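Local coordinates for protein poly(ADP-ribose) glycohydrolase (Thermomonospora curvata, PDB 3SIG) that hydrolyses poly(ADP-ribose) chains as a glycohydrolase of the macrodomain clan and binds ADP-ribose, at residues Ala78-Gly83 and His252-Val257; Ala85-Ala90 and His212-Leu217; Val153-Asp158 and Tyr168-Leu173. All coordinates share one frame; numbering follows the deposited sequence. Where two conformers were deposited one is given.

Contact 1 of 3, residues Ala78-Gly83 and His252-Val257; sequences ARRLTG and HVVFAV. With AR6 ([(2R,3S,4R,5R)-5-(6-aminopurin-9-yl)-3,4-dihydroxy-oxolan-2-yl]methyl [hydroxy-[[(2R,3S,4R,5S)-3,4,5-trihydroxyoxolan-2-yl]methoxy]phosphoryl] hydrogen phosphate), chain B.
This contact belongs to the core of a macrodomain-type fold, where helix 74-84 packs against strand 252-256 of the mixed sheet through R80 and L81 on one side and H252 and V254 on the other. The segments run nearly antiparallel, at 156°, and their axes come within 10.7 Å. L81 is the wedge. Its CD2 methyl sits over one face of the H252 imidazole, 4.2 Å from the ring centroid and offset toward the rim. The same L81 CD2 lies 3.9 Å from V254 CG2, and L81 CD1 reaches H252 CE1 at 3.7 Å. The two L81 methyls thus pack on both H252 and V254, whose side chains point from the strand toward the helix. R80 runs out with CG anti to the backbone N (chi1 174°) and then bends at chi3 (58°). This turn lays the guanidinium across L81, with L81 CD1 3.6 Å above the centre of the R80 guanidinium plane. R80 NH2 also packs on V254 CG2 at 3.9 Å. The polar ends are satisfied by acidic residues nearby. R80 forms salt bridges with E72 and E68, and H252 NE2 is hydrogen-bonded to the same E68 oxygen that meets R80 NH2. E68 OE1 thus ties the two side chains together. The strand then leads into the ADP-ribose pocket. There A256 O lies 3.4 Å from C2 of the adenine, and V257 CA lies 4.0 Å from its N3.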
# COMPACT_ATOMS: atom_id res chain seq x y z
N ALA A 78 10.19 3.18 1.91
CA ALA A 78 10.04 2.51 3.20
C ALA A 78 11.37 2.05 3.76
O ALA A 78 11.66 2.23 4.95
CB ALA A 78 9.10 1.36 3.09
N ARG A 79 12.25 1.53 2.91
CA ARG A 79 13.54 1.06 3.36
C ARG A 79 14.40 2.20 3.84
O ARG A 79 15.12 2.08 4.85
CB ARG A 79 14.19 0.31 2.22
CG ARG A 79 15.41 -0.50 2.59
CD ARG A 79 15.90 -1.27 1.39
NE ARG A 79 17.10 -2.04 1.69
CZ ARG A 79 17.92 -2.53 0.77
NH1 ARG A 79 17.66 -2.37 -0.50
NH2 ARG A 79 19.01 -3.20 1.13
N ARG A 80 14.39 3.31 3.11
CA ARG A 80 15.14 4.50 3.48
C ARG A 80 14.70 5.00 4.85
O ARG A 80 15.53 5.28 5.72
CB ARG A 80 14.98 5.58 2.41
CG ARG A 80 15.61 6.90 2.80
CD ARG A 80 15.60 7.93 1.67
NE ARG A 80 14.25 8.24 1.17
CZ ARG A 80 13.50 9.24 1.60
NH1 ARG A 80 13.92 10.06 2.56
NH2 ARG A 80 12.31 9.45 1.07
N LEU A 81 13.41 5.15 5.05
CA LEU A 81 12.91 5.63 6.32
C LEU A 81 13.21 4.66 7.45
O LEU A 81 13.54 5.08 8.56
CB LEU A 81 11.41 5.91 6.22
CG LEU A 81 11.01 7.32 5.75
CD1 LEU A 81 11.66 7.77 4.44
CD2 LEU A 81 9.48 7.42 5.67
N THR A 82 13.10 3.37 7.19
CA THR A 82 13.29 2.37 8.23
C THR A 82 14.75 2.37 8.69
O THR A 82 15.01 2.18 9.88
CB THR A 82 12.89 0.99 7.71
OG1 THR A 82 11.49 0.99 7.44
CG2 THR A 82 13.16 -0.08 8.77
N GLY A 83 15.68 2.69 7.82
CA GLY A 83 17.09 2.74 8.21
C GLY A 83 17.40 3.92 9.12
O GLY A 83 18.43 3.92 9.83
N HIS A 252 6.37 12.44 9.25
CA HIS A 252 6.99 12.37 7.93
C HIS A 252 6.06 11.61 6.99
O HIS A 252 5.59 10.51 7.33
CB HIS A 252 8.32 11.65 8.07
CG HIS A 252 9.21 11.67 6.86
ND1 HIS A 252 10.45 11.07 6.88
CD2 HIS A 252 9.05 12.17 5.61
CE1 HIS A 252 11.02 11.20 5.69
NE2 HIS A 252 10.20 11.88 4.91
N VAL A 253 5.72 12.24 5.89
CA VAL A 253 4.94 11.61 4.82
C VAL A 253 5.73 11.70 3.55
O VAL A 253 6.15 12.81 3.14
CB VAL A 253 3.62 12.31 4.62
CG1 VAL A 253 2.85 11.72 3.44
CG2 VAL A 253 2.76 12.22 5.91
N VAL A 254 5.97 10.57 2.92
CA VAL A 254 6.61 10.54 1.60
C VAL A 254 5.59 10.11 0.56
O VAL A 254 4.92 9.08 0.74
CB VAL A 254 7.77 9.52 1.53
CG1 VAL A 254 8.47 9.54 0.16
CG2 VAL A 254 8.78 9.74 2.65
N PHE A 255 5.47 10.91 -0.49
CA PHE A 255 4.75 10.49 -1.69
C PHE A 255 5.80 9.93 -2.61
O PHE A 255 6.48 10.67 -3.34
CB PHE A 255 3.97 11.67 -2.30
CG PHE A 255 2.89 12.18 -1.40
CD1 PHE A 255 1.68 11.54 -1.29
CD2 PHE A 255 3.10 13.30 -0.62
CE1 PHE A 255 0.68 12.03 -0.45
CE2 PHE A 255 2.10 13.78 0.21
CZ PHE A 255 0.91 13.13 0.32
N ALA A 256 5.91 8.60 -2.56
CA ALA A 256 6.89 7.87 -3.37
C ALA A 256 6.17 7.46 -4.65
O ALA A 256 5.28 6.61 -4.62
CB ALA A 256 7.38 6.65 -2.62
N VAL A 257 6.52 8.13 -5.76
CA VAL A 257 5.79 7.96 -6.98
C VAL A 257 6.77 7.53 -8.08
O VAL A 257 7.49 8.36 -8.63
CB VAL A 257 5.05 9.21 -7.40
CG1 VAL A 257 4.16 8.86 -8.60
CG2 VAL A 257 4.21 9.77 -6.23
N1 AR6 B . 6.03 2.42 -6.16
C2 AR6 B . 5.53 3.65 -6.22
N3 AR6 B . 4.69 4.13 -7.18
C4 AR6 B . 4.36 3.20 -8.11
C5 AR6 B . 4.87 1.85 -8.09
C6 AR6 B . 5.71 1.53 -7.05
N6 AR6 B . 6.25 0.25 -6.98
N7 AR6 B . 4.27 1.18 -9.21
C8 AR6 B . 3.55 2.06 -9.83
N9 AR6 B . 3.55 3.29 -9.24
PA AR6 B . -1.01 1.13 -9.57
PB AR6 B . -3.87 1.50 -8.82
C1' AR6 B . 2.86 4.54 -9.57
O1A AR6 B . -1.41 1.20 -11.00
O1B AR6 B . -4.40 1.79 -7.43
C1D AR6 B . -2.91 -3.76 -9.21
O1D AR6 B . -3.03 -4.79 -10.14
C2' AR6 B . 2.52 4.68 -11.04
O2' AR6 B . 2.62 6.03 -11.42
O2A AR6 B . -0.25 -0.08 -9.10
O2B AR6 B . -4.15 2.49 -9.91
C2D AR6 B . -3.78 -4.09 -8.06
O2D AR6 B . -3.70 -5.37 -7.55
C3' AR6 B . 1.10 4.24 -11.08
O3' AR6 B . 0.38 4.85 -12.11
O3A AR6 B . -2.29 1.37 -8.66
C3D AR6 B . -5.06 -3.44 -8.37
O3D AR6 B . -5.77 -4.41 -9.09
C4' AR6 B . 0.55 4.62 -9.74
O4' AR6 B . 1.65 4.69 -8.87
C4D AR6 B . -4.65 -2.27 -9.19
O4D AR6 B . -3.39 -2.56 -9.78
C5' AR6 B . -0.52 3.69 -9.18
O5' AR6 B . -0.05 2.35 -9.14
C5D AR6 B . -4.59 -0.96 -8.41
O5D AR6 B . -4.35 0.09 -9.33

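Contact 2 of 3, residues Ala85-Ala90 and His212-Leu217; sequences AGDQVA and HRRLVL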
# COMPACT_ATOMS: atom_id res chain seq x y z
N ALA A 85 15.37 5.56 11.55
CA ALA A 85 14.77 5.65 12.88
C ALA A 85 14.04 4.36 13.21
O ALA A 85 13.66 3.65 12.30
CB ALA A 85 13.80 6.82 12.94
N GLY A 86 13.79 4.10 14.48
CA GLY A 86 13.29 2.80 14.90
C GLY A 86 11.78 2.61 14.88
O GLY A 86 11.30 1.50 15.12
N ASP A 87 10.99 3.66 14.63
CA ASP A 87 9.54 3.51 14.64
C ASP A 87 9.12 2.89 13.30
O ASP A 87 9.56 3.29 12.22
CB ASP A 87 8.82 4.84 14.92
CG ASP A 87 9.23 5.92 13.96
OD1 ASP A 87 10.40 6.36 14.03
OD2 ASP A 87 8.43 6.34 13.11
N GLN A 88 8.25 1.89 13.37
CA GLN A 88 7.80 1.18 12.18
C GLN A 88 7.00 2.07 11.21
O GLN A 88 6.05 2.76 11.63
CB GLN A 88 6.97 -0.00 12.61
CG GLN A 88 6.66 -0.97 11.49
CD GLN A 88 5.91 -2.18 12.01
OE1 GLN A 88 4.70 -2.28 11.84
NE2 GLN A 88 6.61 -3.09 12.66
N VAL A 89 7.40 2.06 9.95
CA VAL A 89 6.79 2.88 8.92
C VAL A 89 5.54 2.16 8.42
O VAL A 89 5.50 0.92 8.39
CB VAL A 89 7.80 3.03 7.76
CG1 VAL A 89 7.22 3.76 6.55
CG2 VAL A 89 9.06 3.75 8.26
N ALA A 90 4.51 2.91 8.04
CA ALA A 90 3.32 2.34 7.37
C ALA A 90 3.28 2.75 5.93
O ALA A 90 3.56 3.90 5.58
CB ALA A 90 2.04 2.79 8.08
N HIS A 212 1.58 4.82 13.88
CA HIS A 212 2.54 5.14 12.83
C HIS A 212 2.64 6.62 12.58
O HIS A 212 1.67 7.27 12.19
CB HIS A 212 2.15 4.39 11.56
CG HIS A 212 2.21 2.91 11.72
ND1 HIS A 212 1.13 2.07 11.87
CD2 HIS A 212 3.30 2.11 11.79
CE1 HIS A 212 1.55 0.83 12.06
NE2 HIS A 212 2.87 0.83 12.01
N ARG A 213 3.81 7.17 12.83
CA ARG A 213 4.07 8.57 12.62
C ARG A 213 4.73 8.86 11.29
O ARG A 213 4.81 10.02 10.89
CB ARG A 213 4.94 9.11 13.73
CG ARG A 213 4.40 8.87 15.14
CD ARG A 213 3.65 10.08 15.65
NE ARG A 213 4.53 11.24 15.82
CZ ARG A 213 4.28 12.46 15.34
NH1 ARG A 213 3.17 12.69 14.65
NH2 ARG A 213 5.14 13.44 15.54
N ARG A 214 5.19 7.83 10.58
CA ARG A 214 5.82 8.01 9.27
C ARG A 214 5.11 7.11 8.24
O ARG A 214 4.88 5.92 8.49
CB ARG A 214 7.32 7.70 9.36
CG ARG A 214 8.00 8.60 10.37
CD ARG A 214 9.52 8.48 10.38
NE ARG A 214 9.93 7.13 10.75
CZ ARG A 214 11.04 6.53 10.33
NH1 ARG A 214 11.90 7.16 9.57
NH2 ARG A 214 11.26 5.28 10.70
N LEU A 215 4.73 7.74 7.12
CA LEU A 215 3.95 7.10 6.08
C LEU A 215 4.62 7.15 4.74
O LEU A 215 5.31 8.12 4.38
CB LEU A 215 2.63 7.79 5.89
CG LEU A 215 1.81 8.07 7.14
CD1 LEU A 215 0.50 8.78 6.77
CD2 LEU A 215 1.53 6.84 7.99
N VAL A 216 4.34 6.13 3.97
CA VAL A 216 4.68 6.14 2.55
C VAL A 216 3.37 6.02 1.77
O VAL A 216 2.71 4.97 1.82
CB VAL A 216 5.66 5.02 2.14
CG1 VAL A 216 5.95 5.12 0.66
CG2 VAL A 216 6.98 5.11 2.95
N LEU A 217 3.01 7.11 1.11
CA LEU A 217 1.82 7.23 0.27
C LEU A 217 2.28 7.42 -1.17
O LEU A 217 3.46 7.26 -1.49
CB LEU A 217 0.96 8.42 0.73
CG LEU A 217 0.55 8.39 2.21
CD1 LEU A 217 -0.23 9.65 2.56
CD2 LEU A 217 -0.24 7.17 2.54
O HOH W 1 6.16 5.48 12.11
O HOH W 2 5.76 6.09 14.67
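R214 carries the tight part of this contact, its guanidinium sandwiched between A85 CB and V89 CG2, with D87 at its edge. A85 CB lies 3.5 Å above one face of the R214 guanidinium, and V89 CG2 covers the opposite face. R214 grips D87 side-on with two nitrogens. R214 NE makes a salt bridge to D87 OD2 at 2.9 Å, tilted from the carboxylate plane, while R214 NH2 donates to D87 O at 3.0 Å, in the plane of both groups. NH1 is hydrogen-bonded to L81 O in helix 74-84. All three arginine nitrogens therefore have acceptors, which fixes the rotation of the group. The loop closes a beta-alpha-beta crossover: helix 74-84 links strand 66-70 to strand 90-94, and A90 opens the latter as a parallel bridge partner of L215. A90 N donates to R214 O at 3.1 Å, and V216 N donates to A90 O at 2.9 Å. Beside the bridge V89 CG1 touches V216 CG2, and A90 CB lies over one face of the H212 ring. Around D87 the contact is looser and wet: D87 OD2, besides its salt bridge, meets two waters. One lies 2.6 Å from D87 OD2, accepts from R214 N and also reaches Q88 O. The second accepts from R213 N at 2.9 Å and lies 3.1 Å from D87 OD2.

Contact 3 of 3, residues Val153-Asp158 and Tyr168-Leu173; sequences VPVFRD and YRVAFL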
# COMPACT_ATOMS: atom_id res chain seq x y z
N VAL A 153 5.11 -6.59 8.64
CA VAL A 153 5.32 -7.48 7.51
C VAL A 153 6.79 -7.41 7.12
O VAL A 153 7.33 -6.33 6.81
CB VAL A 153 4.45 -7.07 6.31
CG1 VAL A 153 4.74 -7.95 5.13
CG2 VAL A 153 2.98 -7.15 6.70
N PRO A 154 7.47 -8.56 7.03
CA PRO A 154 8.86 -8.54 6.60
C PRO A 154 8.96 -8.27 5.09
O PRO A 154 8.20 -8.86 4.30
CB PRO A 154 9.37 -9.93 6.99
CG PRO A 154 8.17 -10.77 7.06
CD PRO A 154 7.04 -9.89 7.46
N VAL A 155 9.89 -7.41 4.72
CA VAL A 155 10.22 -7.09 3.34
C VAL A 155 11.62 -7.61 3.10
O VAL A 155 12.54 -7.32 3.88
CB VAL A 155 10.18 -5.57 3.10
CG1 VAL A 155 10.52 -5.23 1.66
CG2 VAL A 155 8.82 -5.03 3.44
N PHE A 156 11.78 -8.39 2.04
CA PHE A 156 13.02 -9.13 1.82
C PHE A 156 13.48 -9.15 0.37
O PHE A 156 14.37 -9.96 0.04
CB PHE A 156 12.91 -10.57 2.40
CG PHE A 156 11.65 -11.32 1.99
CD1 PHE A 156 10.59 -11.43 2.87
CD2 PHE A 156 11.55 -11.92 0.75
CE1 PHE A 156 9.44 -12.10 2.51
CE2 PHE A 156 10.39 -12.58 0.38
CZ PHE A 156 9.34 -12.66 1.25
N ARG A 157 12.99 -8.24 -0.49
CA ARG A 157 13.57 -8.03 -1.81
C ARG A 157 13.76 -6.56 -2.08
O ARG A 157 12.99 -5.72 -1.54
CB ARG A 157 12.74 -8.62 -2.96
CG ARG A 157 12.50 -10.09 -2.91
CD ARG A 157 11.87 -10.59 -4.21
NE ARG A 157 11.41 -11.94 -4.05
CZ ARG A 157 12.12 -13.00 -4.38
NH1 ARG A 157 13.32 -12.85 -4.91
NH2 ARG A 157 11.63 -14.21 -4.18
N ASP A 158 14.73 -6.21 -2.92
CA ASP A 158 14.89 -4.85 -3.43
C ASP A 158 14.07 -4.65 -4.71
O ASP A 158 13.35 -5.54 -5.11
CB ASP A 158 16.36 -4.52 -3.64
CG ASP A 158 17.00 -5.30 -4.77
OD1 ASP A 158 16.36 -5.97 -5.60
OD2 ASP A 158 18.26 -5.22 -4.86
N TYR A 168 13.64 -6.03 6.49
CA TYR A 168 13.12 -4.99 7.36
C TYR A 168 11.63 -5.17 7.45
O TYR A 168 11.05 -5.82 6.61
CB TYR A 168 13.53 -3.58 6.88
CG TYR A 168 13.05 -3.18 5.52
CD1 TYR A 168 13.65 -3.66 4.38
CD2 TYR A 168 11.95 -2.35 5.37
CE1 TYR A 168 13.21 -3.32 3.13
CE2 TYR A 168 11.51 -1.99 4.13
CZ TYR A 168 12.12 -2.47 3.00
OH TYR A 168 11.66 -2.09 1.74
N ARG A 169 10.99 -4.61 8.45
CA ARG A 169 9.56 -4.72 8.64
C ARG A 169 8.84 -3.40 8.51
O ARG A 169 9.31 -2.39 9.01
CB ARG A 169 9.25 -5.33 9.99
CG ARG A 169 9.66 -6.81 10.10
CD ARG A 169 9.11 -7.51 11.35
NE ARG A 169 9.84 -7.03 12.51
CZ ARG A 169 9.58 -7.42 13.76
NH1 ARG A 169 8.60 -8.28 14.00
NH2 ARG A 169 10.30 -6.94 14.77
N VAL A 170 7.69 -3.43 7.83
CA VAL A 170 6.79 -2.28 7.73
C VAL A 170 5.39 -2.73 7.97
O VAL A 170 5.06 -3.91 7.78
CB VAL A 170 6.86 -1.64 6.33
CG1 VAL A 170 8.32 -1.32 5.95
CG2 VAL A 170 6.29 -2.54 5.26
N ALA A 171 4.51 -1.80 8.30
CA ALA A 171 3.08 -2.08 8.30
C ALA A 171 2.52 -1.72 6.94
O ALA A 171 2.93 -0.73 6.30
CB ALA A 171 2.38 -1.29 9.37
N PHE A 172 1.54 -2.49 6.50
CA PHE A 172 0.78 -2.16 5.29
C PHE A 172 -0.65 -1.81 5.61
O PHE A 172 -1.26 -2.38 6.54
CB PHE A 172 0.83 -3.28 4.26
CG PHE A 172 2.17 -3.43 3.58
CD1 PHE A 172 2.58 -2.54 2.60
CD2 PHE A 172 3.05 -4.43 3.95
CE1 PHE A 172 3.83 -2.67 1.99
CE2 PHE A 172 4.30 -4.59 3.33
CZ PHE A 172 4.67 -3.70 2.35
N LEU A 173 -1.17 -0.88 4.81
CA LEU A 173 -2.56 -0.47 4.83
C LEU A 173 -3.10 -0.81 3.47
O LEU A 173 -2.65 -0.23 2.48
CB LEU A 173 -2.66 1.03 5.07
CG LEU A 173 -1.86 1.56 6.28
CD1 LEU A 173 -1.54 3.02 6.22
CD2 LEU A 173 -2.63 1.27 7.51
O HOH W 3 13.01 -3.12 -0.40
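Y168 tucks its ring between its own main-chain N and C (chi1 61°), and this folds the ring back across V155 on the facing strand, face toward V155 CB. That CB, placed by the backbone, lies 3.8 Å from the centroid of the Y168 ring. The V155 chi1 of -180° carries CG1 out to the phenol end, where V155 CG1 comes 3.3 Å from Y168 OH. Y168 OH is 2.7 Å from a water in the plane of the ring, and the water donates to R157 O. F172 is approached differently. V153 CB comes to its edge, 3.8 Å from F172 CD2, while V170 CG2 of its own strand covers one face. V155 CG2 adds a methyl contact to V170 CG2 at 4.0 Å. The two strands form a beta hairpin with antiparallel pairing. V153 with V170 and V155 with Y168 are hydrogen-bonded pairs, and P154 with R169 is the non-hydrogen-bonded pair between them. The bond from V155 N to Y168 O is short at 2.7 Å and nearly linear; that from V153 N to V170 O, at 2.8 Å, is more bent. The N-to-C directions of the two short segments are 129° apart. V155 and Y168 both pack on L75 of helix 74-84. P154 and R169 pack on helix 31-39. Within the sheet, strand 90-94 runs parallel to 163-175 on the edge away from 147-157.

All three contacts reach the same mixed sheet. Across it, strand 147-157 is followed by 163-175, 90-94, 214-217 and 252-256, so contact 3, contact 2 and contact 1 follow one another in that order. The centres of contacts 1 and 2 are about 8 Å apart, those of 2 and 3 about 11 Å, and those of 1 and 3 about 12 Å. Along the chain, contact 3 is nested inside contact 2, and contact 2 inside contact 1. Helix 74-84 touches residues of all three. Probable hydrogen bonds V89 O to A171 N and V254 O to L217 N tie contact 2 to contacts 3 and 1. Contacts 1 and 2 join distant chain parts beside the ADP-ribose pocket, contact 3 two hairpin arms.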